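Local coordinates for actin-related protein 8 (Homo sapiens, PDB 4FO0) that binds ATP with low basal ATPase activity, does not polymerise, and is a proposed core subunit of the INO80 chromatin remodelling complex, at residues 43-48 / 147-152; 56-61 / 151-156; 124-129 / 141-146. All coordinates share one frame; numbering follows the deposited sequence.

Interaction 1 (43-48 / 147-152)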
loop_
_atom_site.group_PDB
_atom_site.type_symbol
_atom_site.label_atom_id
_atom_site.label_comp_id
_atom_site.label_asym_id
_atom_site.label_seq_id
_atom_site.Cartn_x
_atom_site.Cartn_y
_atom_site.Cartn_z
ATOM N N VAL A 43 5.594 -8.510 -8.127
ATOM C CA VAL A 43 4.839 -9.554 -8.810
ATOM C C VAL A 43 5.759 -10.347 -9.735
ATOM O O VAL A 43 6.795 -9.843 -10.183
ATOM C CB VAL A 43 3.710 -8.943 -9.657
ATOM C CG1 VAL A 43 4.301 -8.012 -10.711
ATOM C CG2 VAL A 43 2.833 -10.044 -10.308
ATOM N N ILE A 44 5.384 -11.590 -10.015
ATOM C CA ILE A 44 6.203 -12.447 -10.855
ATOM C C ILE A 44 5.328 -13.345 -11.725
ATOM O O ILE A 44 4.312 -13.884 -11.276
ATOM C CB ILE A 44 7.187 -13.316 -10.022
ATOM C CG1 ILE A 44 7.966 -14.256 -10.939
ATOM C CG2 ILE A 44 6.453 -14.150 -9.005
ATOM C CD1 ILE A 44 9.090 -14.983 -10.258
ATOM N N ALA A 45 5.715 -13.480 -12.985
ATOM C CA ALA A 45 5.052 -14.419 -13.885
ATOM C C ALA A 45 5.942 -15.638 -14.080
ATOM O O ALA A 45 7.128 -15.517 -14.391
ATOM C CB ALA A 45 4.748 -13.764 -15.223
ATOM N N ARG A 46 5.364 -16.812 -13.886
ATOM C CA ARG A 46 6.108 -18.042 -14.021
ATOM C C ARG A 46 5.510 -18.847 -15.145
ATOM O O ARG A 46 4.281 -18.991 -15.222
ATOM C CB ARG A 46 6.066 -18.828 -12.722
ATOM C CG ARG A 46 7.013 -18.299 -11.669
ATOM C CD ARG A 46 7.272 -19.354 -10.627
ATOM N NE ARG A 46 8.263 -18.941 -9.633
ATOM C CZ ARG A 46 9.576 -18.943 -9.825
ATOM N NH1 ARG A 46 10.081 -19.308 -10.998
ATOM N NH2 ARG A 46 10.381 -18.562 -8.844
ATOM N N ARG A 47 6.377 -19.363 -16.018
ATOM C CA ARG A 47 5.928 -20.154 -17.157
ATOM C C ARG A 47 5.366 -21.482 -16.699
ATOM O O ARG A 47 5.646 -21.936 -15.593
ATOM C CB ARG A 47 7.056 -20.391 -18.161
ATOM C CG ARG A 47 6.556 -20.906 -19.509
ATOM C CD ARG A 47 7.689 -21.149 -20.491
ATOM N NE ARG A 47 7.656 -20.227 -21.623
ATOM C CZ ARG A 47 6.888 -20.385 -22.696
ATOM N NH1 ARG A 47 6.076 -21.429 -22.786
ATOM N NH2 ARG A 47 6.921 -19.491 -23.677
ATOM N N HIS A 48 4.545 -22.090 -17.546
ATOM C CA HIS A 48 4.129 -23.466 -17.328
ATOM C C HIS A 48 5.263 -24.379 -17.745
ATOM O O HIS A 48 6.097 -23.996 -18.568
ATOM C CB HIS A 48 2.901 -23.784 -18.159
ATOM C CG HIS A 48 1.668 -23.098 -17.682
ATOM N ND1 HIS A 48 1.669 -22.261 -16.587
ATOM C CD2 HIS A 48 0.393 -23.123 -18.137
ATOM C CE1 HIS A 48 0.448 -21.800 -16.391
ATOM N NE2 HIS A 48 -0.348 -22.311 -17.316
ATOM N N ASP A 147 -1.035 -16.062 -22.657
ATOM C CA ASP A 147 0.227 -16.791 -22.556
ATOM C C ASP A 147 0.231 -17.765 -21.402
ATOM O O ASP A 147 -0.546 -17.643 -20.458
ATOM C CB ASP A 147 1.410 -15.849 -22.395
ATOM C CG ASP A 147 1.932 -15.355 -23.710
ATOM O OD1 ASP A 147 3.115 -14.947 -23.739
ATOM O OD2 ASP A 147 1.163 -15.378 -24.704
ATOM N N CYS A 148 1.142 -18.724 -21.481
ATOM C CA CYS A 148 1.183 -19.820 -20.532
ATOM C C CYS A 148 2.031 -19.398 -19.349
ATOM O O CYS A 148 3.140 -19.898 -19.139
ATOM C CB CYS A 148 1.741 -21.085 -21.198
ATOM S SG CYS A 148 3.262 -20.795 -22.184
ATOM N N TYR A 149 1.513 -18.449 -18.585
ATOM C CA TYR A 149 2.198 -18.000 -17.384
ATOM C C TYR A 149 1.209 -17.854 -16.257
ATOM O O TYR A 149 0.098 -17.340 -16.456
ATOM C CB TYR A 149 2.928 -16.681 -17.639
ATOM C CG TYR A 149 4.179 -16.828 -18.476
ATOM C CD1 TYR A 149 4.101 -17.015 -19.855
ATOM C CD2 TYR A 149 5.442 -16.775 -17.893
ATOM C CE1 TYR A 149 5.242 -17.140 -20.623
ATOM C CE2 TYR A 149 6.593 -16.897 -18.660
ATOM C CZ TYR A 149 6.485 -17.088 -20.025
ATOM O OH TYR A 149 7.623 -17.218 -20.793
ATOM N N ASN A 150 1.588 -18.340 -15.077
ATOM C CA ASN A 150 0.822 -18.038 -13.865
ATOM C C ASN A 150 1.343 -16.748 -13.256
ATOM O O ASN A 150 2.551 -16.478 -13.288
ATOM C CB ASN A 150 0.902 -19.163 -12.849
ATOM C CG ASN A 150 0.279 -20.449 -13.350
ATOM O OD1 ASN A 150 -0.667 -20.436 -14.136
ATOM N ND2 ASN A 150 0.808 -21.571 -12.889
ATOM N N ILE A 151 0.428 -15.943 -12.728
ATOM C CA ILE A 151 0.791 -14.672 -12.117
ATOM C C ILE A 151 0.724 -14.776 -10.603
ATOM O O ILE A 151 -0.298 -15.194 -10.046
ATOM C CB ILE A 151 -0.137 -13.553 -12.588
ATOM C CG1 ILE A 151 -0.128 -13.481 -14.114
ATOM C CG2 ILE A 151 0.262 -12.219 -11.961
ATOM C CD1 ILE A 151 1.212 -13.148 -14.699
ATOM N N HIS A 152 1.818 -14.392 -9.948
ATOM C CA HIS A 152 1.916 -14.475 -8.490
ATOM C C HIS A 152 2.315 -13.155 -7.843
ATOM O O HIS A 152 3.323 -12.533 -8.210
ATOM C CB HIS A 152 2.888 -15.588 -8.060
ATOM C CG HIS A 152 2.482 -16.953 -8.525
ATOM N ND1 HIS A 152 3.111 -17.606 -9.565
ATOM C CD2 HIS A 152 1.496 -17.779 -8.103
ATOM C CE1 HIS A 152 2.529 -18.776 -9.765
ATOM N NE2 HIS A 152 1.547 -18.905 -8.892
#

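Interaction 2 (56-61 / 151-156)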
loop_
_atom_site.group_PDB
_atom_site.type_symbol
_atom_site.label_atom_id
_atom_site.label_comp_id
_atom_site.label_asym_id
_atom_site.label_seq_id
_atom_site.Cartn_x
_atom_site.Cartn_y
_atom_site.Cartn_z
ATOM N N TYR A 56 -3.200 -19.866 -13.505
ATOM C CA TYR A 56 -3.417 -19.298 -12.184
ATOM C C TYR A 56 -3.166 -17.787 -12.200
ATOM O O TYR A 56 -2.086 -17.324 -12.585
ATOM C CB TYR A 56 -2.530 -19.974 -11.138
ATOM C CG TYR A 56 -2.809 -19.441 -9.764
ATOM C CD1 TYR A 56 -2.118 -18.336 -9.269
ATOM C CD2 TYR A 56 -3.799 -20.010 -8.973
ATOM C CE1 TYR A 56 -2.403 -17.820 -8.004
ATOM C CE2 TYR A 56 -4.082 -19.513 -7.714
ATOM C CZ TYR A 56 -3.387 -18.417 -7.234
ATOM O OH TYR A 56 -3.687 -17.926 -5.980
ATOM N N LYS A 57 -4.174 -17.015 -11.813
ATOM C CA LYS A 57 -3.980 -15.580 -11.635
ATOM C C LYS A 57 -4.298 -15.232 -10.192
ATOM O O LYS A 57 -5.353 -15.608 -9.678
ATOM C CB LYS A 57 -4.862 -14.750 -12.582
ATOM C CG LYS A 57 -4.775 -15.097 -14.071
ATOM C CD LYS A 57 -3.337 -15.172 -14.588
ATOM C CE LYS A 57 -3.303 -15.594 -16.065
ATOM N NZ LYS A 57 -4.042 -14.626 -16.942
ATOM N N ASP A 58 -3.384 -14.540 -9.521
ATOM C CA ASP A 58 -3.678 -14.088 -8.168
ATOM C C ASP A 58 -4.772 -13.028 -8.195
ATOM O O ASP A 58 -4.929 -12.286 -9.163
ATOM C CB ASP A 58 -2.424 -13.535 -7.472
ATOM C CG ASP A 58 -1.734 -14.569 -6.583
ATOM O OD1 ASP A 58 -2.431 -15.425 -5.991
ATOM O OD2 ASP A 58 -0.490 -14.519 -6.470
ATOM N N SER A 59 -5.533 -12.949 -7.119
ATOM C CA SER A 59 -6.498 -11.878 -6.991
ATOM C C SER A 59 -5.746 -10.571 -6.729
ATOM O O SER A 59 -4.712 -10.562 -6.058
ATOM C CB SER A 59 -7.450 -12.189 -5.840
ATOM O OG SER A 59 -7.621 -13.593 -5.705
ATOM N N TRP A 60 -6.259 -9.475 -7.267
ATOM C CA TRP A 60 -5.734 -8.160 -6.954
ATOM C C TRP A 60 -6.827 -7.218 -6.416
ATOM O O TRP A 60 -6.913 -6.977 -5.205
ATOM C CB TRP A 60 -5.078 -7.568 -8.184
ATOM C CG TRP A 60 -4.473 -6.237 -7.940
ATOM C CD1 TRP A 60 -4.385 -5.576 -6.745
ATOM C CD2 TRP A 60 -3.873 -5.386 -8.920
ATOM N NE1 TRP A 60 -3.768 -4.361 -6.927
ATOM C CE2 TRP A 60 -3.445 -4.219 -8.251
ATOM C CE3 TRP A 60 -3.652 -5.498 -10.301
ATOM C CZ2 TRP A 60 -2.811 -3.174 -8.912
ATOM C CZ3 TRP A 60 -3.024 -4.463 -10.956
ATOM C CH2 TRP A 60 -2.609 -3.313 -10.263
ATOM N N LEU A 61 -7.660 -6.689 -7.312
ATOM C CA LEU A 61 -8.782 -5.857 -6.889
ATOM C C LEU A 61 -9.976 -6.695 -6.430
ATOM O O LEU A 61 -10.912 -6.174 -5.839
ATOM C CB LEU A 61 -9.232 -4.884 -7.984
ATOM C CG LEU A 61 -8.263 -3.856 -8.555
ATOM C CD1 LEU A 61 -9.073 -2.771 -9.240
ATOM C CD2 LEU A 61 -7.334 -3.259 -7.497
ATOM N N ILE A 151 0.428 -15.943 -12.728
ATOM C CA ILE A 151 0.791 -14.672 -12.117
ATOM C C ILE A 151 0.724 -14.776 -10.603
ATOM O O ILE A 151 -0.298 -15.194 -10.046
ATOM C CB ILE A 151 -0.137 -13.553 -12.588
ATOM C CG1 ILE A 151 -0.128 -13.481 -14.114
ATOM C CG2 ILE A 151 0.262 -12.219 -11.961
ATOM C CD1 ILE A 151 1.212 -13.148 -14.699
ATOM N N HIS A 152 1.818 -14.392 -9.948
ATOM C CA HIS A 152 1.916 -14.475 -8.490
ATOM C C HIS A 152 2.315 -13.155 -7.843
ATOM O O HIS A 152 3.323 -12.533 -8.210
ATOM C CB HIS A 152 2.888 -15.588 -8.060
ATOM C CG HIS A 152 2.482 -16.953 -8.525
ATOM N ND1 HIS A 152 3.111 -17.606 -9.565
ATOM C CD2 HIS A 152 1.496 -17.779 -8.103
ATOM C CE1 HIS A 152 2.529 -18.776 -9.765
ATOM N NE2 HIS A 152 1.547 -18.905 -8.892
ATOM N N TRP A 153 1.498 -12.735 -6.885
ATOM C CA TRP A 153 1.833 -11.646 -5.992
ATOM C C TRP A 153 2.188 -12.267 -4.650
ATOM O O TRP A 153 1.305 -12.705 -3.925
ATOM C CB TRP A 153 0.631 -10.737 -5.801
ATOM C CG TRP A 153 0.162 -10.042 -7.032
ATOM C CD1 TRP A 153 -0.769 -10.494 -7.923
ATOM C CD2 TRP A 153 0.572 -8.747 -7.503
ATOM N NE1 TRP A 153 -0.961 -9.563 -8.924
ATOM C CE2 TRP A 153 -0.150 -8.484 -8.693
ATOM C CE3 TRP A 153 1.480 -7.787 -7.040
ATOM C CZ2 TRP A 153 0.007 -7.301 -9.419
ATOM C CZ3 TRP A 153 1.636 -6.605 -7.766
ATOM C CH2 TRP A 153 0.905 -6.375 -8.941
ATOM N N PRO A 154 3.483 -12.317 -4.317
ATOM C CA PRO A 154 3.981 -12.977 -3.106
ATOM C C PRO A 154 3.430 -12.353 -1.834
ATOM O O PRO A 154 3.488 -12.961 -0.771
ATOM C CB PRO A 154 5.485 -12.743 -3.180
ATOM C CG PRO A 154 5.763 -12.541 -4.624
ATOM C CD PRO A 154 4.575 -11.812 -5.160
ATOM N N ILE A 155 2.902 -11.142 -1.934
ATOM C CA ILE A 155 2.345 -10.496 -0.765
ATOM C C ILE A 155 0.942 -9.974 -1.042
ATOM O O ILE A 155 0.689 -9.354 -2.077
ATOM C CB ILE A 155 3.273 -9.375 -0.273
ATOM C CG1 ILE A 155 4.655 -9.963 0.017
ATOM C CG2 ILE A 155 2.683 -8.679 0.962
ATOM C CD1 ILE A 155 5.627 -8.962 0.536
ATOM N N ARG A 156 0.032 -10.259 -0.119
ATOM C CA ARG A 156 -1.358 -9.818 -0.212
ATOM C C ARG A 156 -1.762 -9.293 1.147
ATOM O O ARG A 156 -1.464 -9.921 2.172
ATOM C CB ARG A 156 -2.301 -10.978 -0.595
ATOM C CG ARG A 156 -2.025 -11.650 -1.947
ATOM C CD ARG A 156 -2.480 -10.811 -3.141
ATOM N NE ARG A 156 -1.570 -9.692 -3.376
ATOM C CZ ARG A 156 -1.720 -8.771 -4.324
ATOM N NH1 ARG A 156 -2.760 -8.816 -5.147
ATOM N NH2 ARG A 156 -0.826 -7.791 -4.440
#

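Interaction 3 (124-129 / 141-146). With GOL (glycerol), chain I.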
loop_
_atom_site.group_PDB
_atom_site.type_symbol
_atom_site.label_atom_id
_atom_site.label_comp_id
_atom_site.label_asym_id
_atom_site.label_seq_id
_atom_site.Cartn_x
_atom_site.Cartn_y
_atom_site.Cartn_z
ATOM N N LYS A 124 2.618 -2.757 -25.810
ATOM C CA LYS A 124 2.512 -4.136 -26.272
ATOM C C LYS A 124 2.753 -5.147 -25.167
ATOM O O LYS A 124 3.308 -4.832 -24.122
ATOM C CB LYS A 124 3.465 -4.387 -27.439
ATOM C CG LYS A 124 4.862 -3.924 -27.171
ATOM C CD LYS A 124 5.602 -3.753 -28.466
ATOM C CE LYS A 124 4.869 -2.790 -29.374
ATOM N NZ LYS A 124 5.494 -2.786 -30.731
ATOM N N TRP A 125 2.307 -6.368 -25.405
ATOM C CA TRP A 125 2.566 -7.446 -24.485
ATOM C C TRP A 125 4.060 -7.643 -24.341
ATOM O O TRP A 125 4.813 -7.469 -25.300
ATOM C CB TRP A 125 1.976 -8.714 -25.038
ATOM C CG TRP A 125 0.514 -8.641 -25.314
ATOM C CD1 TRP A 125 -0.100 -8.909 -26.497
ATOM C CD2 TRP A 125 -0.531 -8.331 -24.383
ATOM N NE1 TRP A 125 -1.461 -8.784 -26.369
ATOM C CE2 TRP A 125 -1.754 -8.430 -25.081
ATOM C CE3 TRP A 125 -0.553 -7.993 -23.025
ATOM C CZ2 TRP A 125 -2.984 -8.191 -24.473
ATOM C CZ3 TRP A 125 -1.774 -7.755 -22.424
ATOM C CH2 TRP A 125 -2.971 -7.853 -23.147
ATOM N N THR A 126 4.490 -8.000 -23.140
ATOM C CA THR A 126 5.854 -8.465 -22.935
ATOM C C THR A 126 6.181 -9.595 -23.922
ATOM O O THR A 126 5.393 -10.524 -24.108
ATOM C CB THR A 126 6.007 -9.008 -21.523
ATOM O OG1 THR A 126 5.721 -7.958 -20.595
ATOM C CG2 THR A 126 7.412 -9.557 -21.292
ATOM N N ASN A 127 7.337 -9.526 -24.566
ATOM C CA ASN A 127 7.687 -10.601 -25.477
ATOM C C ASN A 127 8.173 -11.850 -24.756
ATOM O O ASN A 127 9.109 -11.805 -23.955
ATOM C CB ASN A 127 8.709 -10.163 -26.519
ATOM C CG ASN A 127 9.057 -11.281 -27.475
ATOM O OD1 ASN A 127 8.261 -11.643 -28.346
ATOM N ND2 ASN A 127 10.234 -11.858 -27.298
ATOM N N THR A 128 7.529 -12.966 -25.056
ATOM C CA THR A 128 7.872 -14.231 -24.437
ATOM C C THR A 128 8.228 -15.280 -25.497
ATOM O O THR A 128 8.115 -16.485 -25.257
ATOM C CB THR A 128 6.700 -14.748 -23.587
ATOM O OG1 THR A 128 5.639 -15.172 -24.451
ATOM C CG2 THR A 128 6.188 -13.654 -22.659
ATOM N N SER A 129 8.648 -14.813 -26.671
ATOM C CA SER A 129 9.020 -15.702 -27.773
ATOM C C SER A 129 10.120 -16.687 -27.372
ATOM O O SER A 129 10.073 -17.870 -27.712
ATOM C CB SER A 129 9.467 -14.885 -28.986
ATOM O OG SER A 129 8.364 -14.226 -29.586
ATOM N N LEU A 141 3.472 -7.803 -15.383
ATOM C CA LEU A 141 2.127 -7.251 -15.530
ATOM C C LEU A 141 1.669 -7.280 -16.979
ATOM O O LEU A 141 0.471 -7.374 -17.254
ATOM C CB LEU A 141 2.046 -5.816 -15.028
ATOM C CG LEU A 141 2.291 -5.516 -13.553
ATOM C CD1 LEU A 141 2.307 -4.021 -13.342
ATOM C CD2 LEU A 141 1.230 -6.145 -12.697
ATOM N N TYR A 142 2.628 -7.198 -17.898
ATOM C CA TYR A 142 2.332 -7.053 -19.325
ATOM C C TYR A 142 2.362 -8.342 -20.140
ATOM O O TYR A 142 2.354 -8.322 -21.368
ATOM C CB TYR A 142 3.251 -6.017 -19.940
ATOM C CG TYR A 142 2.708 -4.644 -19.745
ATOM C CD1 TYR A 142 2.919 -3.961 -18.558
ATOM C CD2 TYR A 142 1.945 -4.041 -20.731
ATOM C CE1 TYR A 142 2.406 -2.699 -18.366
ATOM C CE2 TYR A 142 1.432 -2.783 -20.556
ATOM C CZ TYR A 142 1.660 -2.116 -19.369
ATOM O OH TYR A 142 1.143 -0.857 -19.193
ATOM N N VAL A 143 2.404 -9.465 -19.451
ATOM C CA VAL A 143 2.262 -10.736 -20.110
ATOM C C VAL A 143 0.818 -10.899 -20.589
ATOM O O VAL A 143 -0.124 -10.766 -19.807
ATOM C CB VAL A 143 2.662 -11.871 -19.156
ATOM C CG1 VAL A 143 2.277 -13.223 -19.728
ATOM C CG2 VAL A 143 4.166 -11.788 -18.866
ATOM N N ASN A 144 0.656 -11.140 -21.886
ATOM C CA ASN A 144 -0.634 -11.472 -22.463
ATOM C C ASN A 144 -1.305 -12.540 -21.600
ATOM O O ASN A 144 -0.708 -13.561 -21.300
ATOM C CB ASN A 144 -0.433 -11.969 -23.890
ATOM C CG ASN A 144 -1.743 -12.227 -24.627
ATOM O OD1 ASN A 144 -2.759 -12.590 -24.034
ATOM N ND2 ASN A 144 -1.707 -12.062 -25.939
ATOM N N PRO A 145 -2.544 -12.281 -21.166
ATOM C CA PRO A 145 -3.299 -13.181 -20.283
ATOM C C PRO A 145 -3.494 -14.552 -20.921
ATOM O O PRO A 145 -3.762 -15.526 -20.214
ATOM C CB PRO A 145 -4.657 -12.496 -20.159
ATOM C CG PRO A 145 -4.448 -11.112 -20.597
ATOM C CD PRO A 145 -3.300 -11.069 -21.521
ATOM N N LEU A 146 -3.371 -14.616 -22.245
ATOM C CA LEU A 146 -3.456 -15.884 -22.968
ATOM C C LEU A 146 -2.158 -16.695 -22.983
ATOM O O LEU A 146 -2.172 -17.878 -23.311
ATOM C CB LEU A 146 -3.882 -15.637 -24.402
ATOM C CG LEU A 146 -5.281 -15.059 -24.535
ATOM C CD1 LEU A 146 -5.526 -14.713 -25.985
ATOM C CD2 LEU A 146 -6.311 -16.058 -24.017
HETATM C C1 GOL I . 2.365 -12.912 -26.316
HETATM O O1 GOL I . 1.140 -12.319 -26.694
HETATM C C2 GOL I . 3.471 -12.552 -27.305
HETATM O O2 GOL I . 3.842 -11.191 -27.143
HETATM C C3 GOL I . 4.651 -13.494 -27.045
HETATM O O3 GOL I . 5.854 -13.008 -27.603
HETATM O O HOH W 1 3.048 -11.889 -23.359
#

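Interaction 1 (43-48 / 147-152)
Arg47 runs over one face of the Tyr149 ring. Its CA makes a CH-pi contact, 3.9 Å from the ring centroid and displaced toward the rim. The chain leaves CB on the side opposite the backbone N (chi1 -166°) and continues over the ring toward the phenol end. There it bends, and Arg47 NE gives a weak hydrogen bond of 3.1 Å to Tyr149 OH. The guanidinium is steeply inclined to the ring, at 64°, with Tyr149 CE1 over one of its faces near the rim. Tyr149 OH also bonds to the backbone oxygen of Pro132. At the edge of the same ring lies the carbonyl carbon of Ala45. The His48 ring has the Cys148-Tyr149 peptide over one face, with Cys148 C above its centre. Arg46 CG approaches the edge of the His152 ring.

The backbones form an antiparallel ladder. Ile44 with His152 and Arg46 with Asn150 are hydrogen-bonded pairs, each joined by two N-H...O bonds. Ala45 with Ile151 and Arg47 with Tyr149 are the non-hydrogen-bonded pairs. Past the end of the ladder, His48 N bonds to Cys148 O at 3.1 Å; Cys148 is the centre of an inverse gamma turn. On the Ala45 face, Ile151 CD1 touches Ala45 CB at 3.6 Å. Beside it, Val43 CG2 meets Ile151 CG2 at 3.8 Å.

In this sheet of the actin fold, strand 38-47 pairs with strand 149-152 and also with strand 134-136. Helix 170-187 covers the face that carries Ile44 and Arg46. Ile44 packs there on Val179 and Ile180, and Arg46 NE forms a salt bridge with Asp176. Val43 and Ala45 instead touch helix 138-141, through Ala140.

Interaction 2 (56-61 / 151-156)
The backbone of Tyr56-Asp58 is bridged to Ile151 by Ile151 N to Tyr56 O at 2.9 Å and Asp58 N to Ile151 O at 3.2 Å. This single beta bridge joins a loop of the actin-type ATPase fold to strand 149-152. Asp58 OD2 accepts from Trp153 N at 2.7 Å, using its anti lone pair. Asp58 CB lies at the edge of the indole, 3.5 Å from Trp153 CD1. The Tyr56 and His152 rings lie nearly parallel but are strongly offset, with little of one ring over the other. Lys57 CD rests on Ile151 CG1.

Trp60 and Trp153 meet obliquely, with planes at 43°. Trp153 CZ2 lies over one face of the Trp60 ring, and Leu61 CD2 lies over the opposite face. Trp60 NE1 bonds to Asp255, an ATP-binding residue.

Bends at chi2 (-75°) and chi3 (75°) fold the Arg156 chain back beside Trp153, whose CB sits over the centre of one guanidinium face. Arg156 NE is held by Ile155 O, and NH2 bonds to the backbone oxygen of Ser24. Arg156 NH1 reaches Ser59 O at 2.8 Å, close to the guanidinium plane and on a carbonyl lone pair.

Interaction 3 (124-129 / 141-146)
Two surface loops of the actin fold, the one leading to strand 134-136 and the one after helix 138-141, meet where the indole of Trp125 packs on Asn144 and Pro145. One face of the indole takes both residues. Asn144 CB stands over the five-membered ring, 3.7 Å from its centroid, in a CH-pi contact. Pro145 CD makes a second CH-pi contact with the six-membered ring, nearer its rim. The Asn144 amide is stacked on the ring, the planes 29° apart. A chi1 of -175° swings the amide away from the backbone N and lays it along the indole. Trp125 NE1 and Asn144 ND2 are both donors and do not bond to each other. The indole nitrogen bonds instead to Asp340.

Asn144 also shapes its own loop. Its OD1 accepts from Leu146 N at 2.8 Å, forming an Asx turn. The loop starts where helix 138-141 gives way to irregular chain at Tyr142, and it leads to strand 149-152 of the actin fold. Tyr142 O is the main backbone link. It accepts from Thr126 N at 2.8 Å, with the donor well above the carbonyl plane. The same oxygen lies at the edge of the Trp125 ring. Thr126 OG1 sits beside Tyr142 CB and bonds to the backbone oxygen of Glu139, in helix 138-141.

A water bridges the loops. It donates to Thr126 O at 2.8 Å and accepts from Asn144 N at 2.9 Å. A glycerol, probably from the crystallisation liquor, makes another bridge. Its O1 accepts from Asn144 ND2 at 3.0 Å, and its O3 accepts from Thr128 N, also at 3.0 Å.

In the fold
Interactions 1 and 2 share Ile151 and His152 on strand 149-152, and their centres are about 10 Å apart. Asn150 OD1 joins them through a probable hydrogen bond to Tyr56 N at 2.7 Å. Interaction 3 lies about 10 Å from interaction 1, centre to centre, and about 17 Å from interaction 2. A probable hydrogen bond of 2.6 Å between Asp147 OD1 and Thr128 OG1 ties it to interaction 1. Toward interaction 2, Leu141 CD2 packs on Trp153 CZ2 at 3.7 Å. Interaction 2 comes closest to the nucleotide, with the Trp60 side chain about 7 Å from ATP. The Val43 side chain is about 11 Å from it. Interaction 3 is a surface contact, remote from the ATP site.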